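PDB 5B04: probable translation initiation factor eIF-2B subunit delta from Schizosaccharomyces pombe, which acts as a component of the eIF2B complex, which catalyses the exchange of GDP for GTP on the gamma subunit of initiation factor eIF2. Local coordinates for residues 160-164 against 205-211; 380-384 against 455-459. One frame throughout, in Å; residues are numbered along the deposited sequence.

Interaction 1: 160-164 against 205-211; sequences SNQRC and RPLSISM. With PO4 (phosphate ion), chain P; PO4 (phosphate ion), chain O.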
loop_
_atom_site.group_PDB
_atom_site.type_symbol
_atom_site.label_atom_id
_atom_site.label_comp_id
_atom_site.label_asym_id
_atom_site.label_seq_id
_atom_site.Cartn_x
_atom_site.Cartn_y
_atom_site.Cartn_z
ATOM N N SER G 160 -27.039 -12.341 10.956
ATOM C CA SER G 160 -27.853 -11.160 10.644
ATOM C C SER G 160 -29.289 -11.430 10.194
ATOM O O SER G 160 -30.214 -10.740 10.622
ATOM C CB SER G 160 -27.155 -10.325 9.567
ATOM O OG SER G 160 -27.026 -11.055 8.360
ATOM N N ASN G 161 -29.472 -12.420 9.325
ATOM C CA ASN G 161 -30.799 -12.728 8.800
ATOM C C ASN G 161 -31.767 -13.165 9.894
ATOM O O ASN G 161 -32.868 -12.626 10.011
ATOM C CB ASN G 161 -30.710 -13.809 7.723
ATOM C CG ASN G 161 -31.063 -13.288 6.343
ATOM O OD1 ASN G 161 -31.873 -12.372 6.202
ATOM N ND2 ASN G 161 -30.456 -13.871 5.317
ATOM N N GLN G 162 -31.348 -14.138 10.696
ATOM C CA GLN G 162 -32.185 -14.646 11.775
ATOM C C GLN G 162 -32.272 -13.640 12.918
ATOM O O GLN G 162 -33.297 -13.547 13.595
ATOM C CB GLN G 162 -31.648 -15.985 12.287
ATOM C CG GLN G 162 -32.633 -16.751 13.153
ATOM C CD GLN G 162 -33.904 -17.111 12.407
ATOM O OE1 GLN G 162 -33.864 -17.485 11.235
ATOM N NE2 GLN G 162 -35.040 -16.994 13.084
ATOM N N ARG G 163 -31.191 -12.892 13.128
ATOM C CA ARG G 163 -31.160 -11.838 14.139
ATOM C C ARG G 163 -32.263 -10.820 13.891
ATOM O O ARG G 163 -32.923 -10.365 14.823
ATOM C CB ARG G 163 -29.798 -11.136 14.155
ATOM C CG ARG G 163 -28.678 -11.976 14.736
ATOM C CD ARG G 163 -27.300 -11.441 14.394
ATOM N NE ARG G 163 -26.916 -10.293 15.205
ATOM C CZ ARG G 163 -25.754 -9.661 15.085
ATOM N NH1 ARG G 163 -24.868 -10.070 14.187
ATOM N NH2 ARG G 163 -25.475 -8.623 15.862
ATOM N N CYS G 164 -32.460 -10.475 12.624
ATOM C CA CYS G 164 -33.459 -9.488 12.243
ATOM C C CYS G 164 -34.875 -10.027 12.426
ATOM O O CYS G 164 -35.753 -9.324 12.927
ATOM C CB CYS G 164 -33.247 -9.051 10.794
ATOM S SG CYS G 164 -34.227 -7.619 10.305
ATOM N N ARG G 205 -25.110 -6.951 22.705
ATOM C CA ARG G 205 -24.339 -7.099 21.477
ATOM C C ARG G 205 -24.683 -5.985 20.494
ATOM O O ARG G 205 -25.861 -5.695 20.275
ATOM C CB ARG G 205 -24.589 -8.462 20.828
ATOM C CG ARG G 205 -23.955 -8.587 19.452
ATOM C CD ARG G 205 -23.964 -10.006 18.920
ATOM N NE ARG G 205 -23.094 -10.121 17.754
ATOM C CZ ARG G 205 -23.203 -11.065 16.826
ATOM N NH1 ARG G 205 -24.151 -11.987 16.921
ATOM N NH2 ARG G 205 -22.362 -11.085 15.800
ATOM N N PRO G 206 -23.653 -5.355 19.904
ATOM C CA PRO G 206 -23.819 -4.309 18.889
ATOM C C PRO G 206 -24.773 -4.724 17.771
ATOM O O PRO G 206 -24.699 -5.852 17.282
ATOM C CB PRO G 206 -22.399 -4.118 18.353
ATOM C CG PRO G 206 -21.529 -4.465 19.507
ATOM C CD PRO G 206 -22.234 -5.578 20.234
ATOM N N LEU G 207 -25.660 -3.813 17.383
ATOM C CA LEU G 207 -26.690 -4.105 16.393
ATOM C C LEU G 207 -26.113 -4.435 15.024
ATOM O O LEU G 207 -25.172 -3.790 14.561
ATOM C CB LEU G 207 -27.652 -2.923 16.268
ATOM C CG LEU G 207 -28.503 -2.602 17.497
ATOM C CD1 LEU G 207 -29.293 -1.324 17.273
ATOM C CD2 LEU G 207 -29.432 -3.760 17.815
ATOM N N SER G 208 -26.684 -5.448 14.381
ATOM C CA SER G 208 -26.322 -5.777 13.012
ATOM C C SER G 208 -26.941 -4.742 12.080
ATOM O O SER G 208 -27.884 -4.049 12.461
ATOM C CB SER G 208 -26.790 -7.186 12.646
ATOM O OG SER G 208 -28.105 -7.173 12.123
ATOM N N ILE G 209 -26.406 -4.633 10.868
ATOM C CA ILE G 209 -26.941 -3.700 9.881
ATOM C C ILE G 209 -28.396 -4.034 9.563
ATOM O O ILE G 209 -29.247 -3.145 9.499
ATOM C CB ILE G 209 -26.110 -3.713 8.584
ATOM C CG1 ILE G 209 -24.750 -3.052 8.819
ATOM C CG2 ILE G 209 -26.847 -2.997 7.463
ATOM C CD1 ILE G 209 -24.836 -1.570 9.113
ATOM N N SER G 210 -28.673 -5.322 9.383
ATOM C CA SER G 210 -30.025 -5.794 9.106
ATOM C C SER G 210 -30.991 -5.418 10.225
ATOM O O SER G 210 -32.147 -5.083 9.974
ATOM C CB SER G 210 -30.028 -7.310 8.901
ATOM O OG SER G 210 -29.474 -7.978 10.021
ATOM N N MET G 211 -30.508 -5.475 11.461
ATOM C CA MET G 211 -31.318 -5.108 12.615
ATOM C C MET G 211 -31.541 -3.601 12.664
ATOM O O MET G 211 -32.653 -3.138 12.914
ATOM C CB MET G 211 -30.660 -5.591 13.910
ATOM C CG MET G 211 -30.580 -7.105 14.033
ATOM S SD MET G 211 -29.485 -7.654 15.356
ATOM C CE MET G 211 -30.414 -7.147 16.801
HETATM P P PO4 P . -23.499 -12.140 10.245
HETATM O O1 PO4 P . -22.521 -11.994 9.103
HETATM O O2 PO4 P . -23.708 -10.800 10.908
HETATM O O3 PO4 P . -24.818 -12.648 9.711
HETATM O O4 PO4 P . -22.954 -13.121 11.256
HETATM P P PO4 O . -26.410 -15.008 7.242
HETATM O O1 PO4 O . -26.172 -15.395 5.801
HETATM O O2 PO4 O . -25.120 -15.137 8.015
HETATM O O3 PO4 O . -26.898 -13.579 7.306
HETATM O O4 PO4 O . -27.450 -15.921 7.844
#

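Interaction 2: 380-384 against 455-459; sequences KFTER and VPAII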
loop_
_atom_site.group_PDB
_atom_site.type_symbol
_atom_site.label_atom_id
_atom_site.label_comp_id
_atom_site.label_asym_id
_atom_site.label_seq_id
_atom_site.Cartn_x
_atom_site.Cartn_y
_atom_site.Cartn_z
ATOM N N LYS G 380 -30.460 -5.270 3.641
ATOM C CA LYS G 380 -29.178 -5.271 4.333
ATOM C C LYS G 380 -28.181 -4.344 3.643
ATOM O O LYS G 380 -27.006 -4.297 4.011
ATOM C CB LYS G 380 -28.618 -6.691 4.425
ATOM C CG LYS G 380 -29.418 -7.597 5.350
ATOM C CD LYS G 380 -28.701 -8.907 5.628
ATOM C CE LYS G 380 -28.589 -9.755 4.376
ATOM N NZ LYS G 380 -28.070 -11.120 4.673
ATOM N N PHE G 381 -28.654 -3.607 2.642
ATOM C CA PHE G 381 -27.844 -2.569 2.017
ATOM C C PHE G 381 -27.749 -1.398 2.986
ATOM O O PHE G 381 -28.679 -1.150 3.753
ATOM C CB PHE G 381 -28.440 -2.108 0.681
ATOM C CG PHE G 381 -28.359 -3.130 -0.427
ATOM C CD1 PHE G 381 -28.028 -4.452 -0.168
ATOM C CD2 PHE G 381 -28.612 -2.757 -1.738
ATOM C CE1 PHE G 381 -27.960 -5.379 -1.192
ATOM C CE2 PHE G 381 -28.543 -3.680 -2.765
ATOM C CZ PHE G 381 -28.217 -4.991 -2.492
ATOM N N THR G 382 -26.634 -0.676 2.959
ATOM C CA THR G 382 -26.460 0.452 3.866
ATOM C C THR G 382 -25.871 1.670 3.161
ATOM O O THR G 382 -25.210 1.548 2.129
ATOM C CB THR G 382 -25.557 0.079 5.062
ATOM O OG1 THR G 382 -25.558 1.147 6.018
ATOM C CG2 THR G 382 -24.133 -0.186 4.602
ATOM N N GLU G 383 -26.126 2.846 3.725
ATOM C CA GLU G 383 -25.576 4.088 3.196
ATOM C C GLU G 383 -24.115 4.242 3.602
ATOM O O GLU G 383 -23.394 5.081 3.063
ATOM C CB GLU G 383 -26.386 5.290 3.684
ATOM C CG GLU G 383 -27.810 5.346 3.160
ATOM C CD GLU G 383 -28.569 6.554 3.676
ATOM O OE1 GLU G 383 -28.702 6.693 4.910
ATOM O OE2 GLU G 383 -29.026 7.369 2.847
ATOM N N ARG G 384 -23.689 3.422 4.556
ATOM C CA ARG G 384 -22.350 3.517 5.125
ATOM C C ARG G 384 -21.266 3.102 4.133
ATOM O O ARG G 384 -21.423 2.131 3.392
ATOM C CB ARG G 384 -22.254 2.659 6.390
ATOM C CG ARG G 384 -20.997 2.892 7.213
ATOM C CD ARG G 384 -21.164 2.367 8.632
ATOM N NE ARG G 384 -21.000 0.918 8.711
ATOM C CZ ARG G 384 -21.340 0.188 9.769
ATOM N NH1 ARG G 384 -21.874 0.770 10.834
ATOM N NH2 ARG G 384 -21.155 -1.125 9.760
ATOM N N VAL G 455 -25.368 -0.667 -5.735
ATOM C CA VAL G 455 -26.079 -0.715 -4.460
ATOM C C VAL G 455 -26.765 0.610 -4.081
ATOM O O VAL G 455 -27.946 0.601 -3.728
ATOM C CB VAL G 455 -25.134 -1.147 -3.310
ATOM C CG1 VAL G 455 -25.656 -0.670 -1.961
ATOM C CG2 VAL G 455 -24.962 -2.653 -3.314
ATOM N N PRO G 456 -26.049 1.754 -4.159
ATOM C CA PRO G 456 -26.725 2.983 -3.724
ATOM C C PRO G 456 -27.892 3.383 -4.626
ATOM O O PRO G 456 -28.735 4.184 -4.219
ATOM C CB PRO G 456 -25.613 4.033 -3.781
ATOM C CG PRO G 456 -24.656 3.510 -4.783
ATOM C CD PRO G 456 -24.669 2.026 -4.605
ATOM N N ALA G 457 -27.939 2.827 -5.832
ATOM C CA ALA G 457 -29.052 3.073 -6.740
ATOM C C ALA G 457 -30.319 2.390 -6.234
ATOM O O ALA G 457 -31.409 2.959 -6.298
ATOM C CB ALA G 457 -28.710 2.593 -8.142
ATOM N N ILE G 458 -30.164 1.171 -5.727
ATOM C CA ILE G 458 -31.288 0.385 -5.225
ATOM C C ILE G 458 -31.926 1.055 -4.008
ATOM O O ILE G 458 -33.147 1.024 -3.836
ATOM C CB ILE G 458 -30.843 -1.062 -4.870
ATOM C CG1 ILE G 458 -31.023 -1.988 -6.074
ATOM C CG2 ILE G 458 -31.632 -1.618 -3.694
ATOM C CD1 ILE G 458 -30.110 -1.681 -7.234
ATOM N N ILE G 459 -31.097 1.687 -3.181
ATOM C CA ILE G 459 -31.571 2.365 -1.978
ATOM C C ILE G 459 -32.530 3.507 -2.329
ATOM O O ILE G 459 -33.377 3.892 -1.522
ATOM C CB ILE G 459 -30.386 2.901 -1.141
ATOM C CG1 ILE G 459 -29.357 1.790 -0.915
ATOM C CG2 ILE G 459 -30.862 3.453 0.195
ATOM C CD1 ILE G 459 -28.273 2.146 0.080
#

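Interaction 1: 160-164 against 205-211
A phosphate-occupied pocket lies at the start of helix 160-177, and the chain entering helix 209-224 packs against it through Arg205, Ser208 and Ser210. Ser160 binds the ions, which probably come from the crystallisation liquor: its N donates to O3 of the chain P phosphate at 2.6 Å and 166°, while Ser160 OG lies 2.7 Å from O3 of the chain O phosphate. Arg163 NH1 stands beside the chain P ion, 3.6 Å from its O2. Ser208 is the N-cap of helix 209-224; its OG donates to Ser210 OG at 2.6 Å, and Ser210 OG donates to Ser160 O at 2.9 Å from above the carbonyl plane, opposite Cys164 N. The guanidinium of Arg163 is sandwiched. That of Arg205 lies flat on one face, the guanidinium centres 3.4 Å apart and planes at 15°, and Ser208 CB covers the opposite face, 3.6 Å from Arg163 CZ. A bend at chi3 (78°) turns the Arg163 head into this slot, and Tyr432 accepts from its NH1. The two like charges are probably eased by Glu394, which forms a salt bridge with Arg205. With an alanine in place of Arg205, the Arg163 guanidinium would probably lose the cover of one face and Glu394 its cationic mate.

Interaction 2: 380-384 against 455-459
Phe381 makes the largest share of the contact from the loop that follows strand 372-375, its ring turned to the first turn of helix 455-461. Its CG stands anti to the carbonyl carbon (chi1 -70°), which swings the ring toward Val455 and Ile458. The two methyls of Val455 divide the work: CG2 sits over one ring face, 4.1 Å from the centroid of the Phe381 ring and 22° off its normal, a CH-pi contact displaced toward the rim, whereas CG1 approaches Phe381 CD2 at 3.6 Å. Ile458 comes in obliquely, its CG2 3.8 Å from Phe381 CD2 and equally near CE2. Met346, from the short strand 345-346, touches both Phe381 and Val455 and so extends this apolar cluster.

At Thr382 it is the backbone that faces the helix. Ile459 CD1, at the end of an extended side chain, lies 3.7 Å from Thr382 O, an oxygen that accepts a hydrogen bond from Ser348 OG. Thr382 OG1 accepts from Arg384 N at 3.3 Å and 170°, closing an ST turn around Glu383. The CG of Glu383 itself skirts the same methyl, 4.5 Å from Ile459 CD1, at the exposed margin. No hydrogen bond crosses between the segments: this is an apolar loop-on-helix contact, joining the loop beyond a parallel strand of the Rossmann-like sheet to the C-terminal helix, whose Pro456 and Ala457 pack on the eIF2B beta subunit.

The two contacts show how one loop can tie a phosphate-bearing helix start to the chain terminus. Their centres lie about 16 Å apart, yet they touch through Lys380: its CG packs 3.6 Å from Ser210 CB, and its carbonyl O lies 3.7 Å from Ile209 CG2. Thus 380-384 has helix 209-224 of interaction 1 as one neighbour and helix 455-461 of interaction 2 as another. Lys380 NZ forms a salt bridge with Glu377, which also accepts from Asn161 ND2; the 3.7 Å approach of Lys380 NZ to Asn161 ND2 is mere packing. Interaction 1 meets the phosphates through Ser160, whereas in interaction 2 Lys380 makes a long, weak ion pair with phosphate and no contact with 455-459.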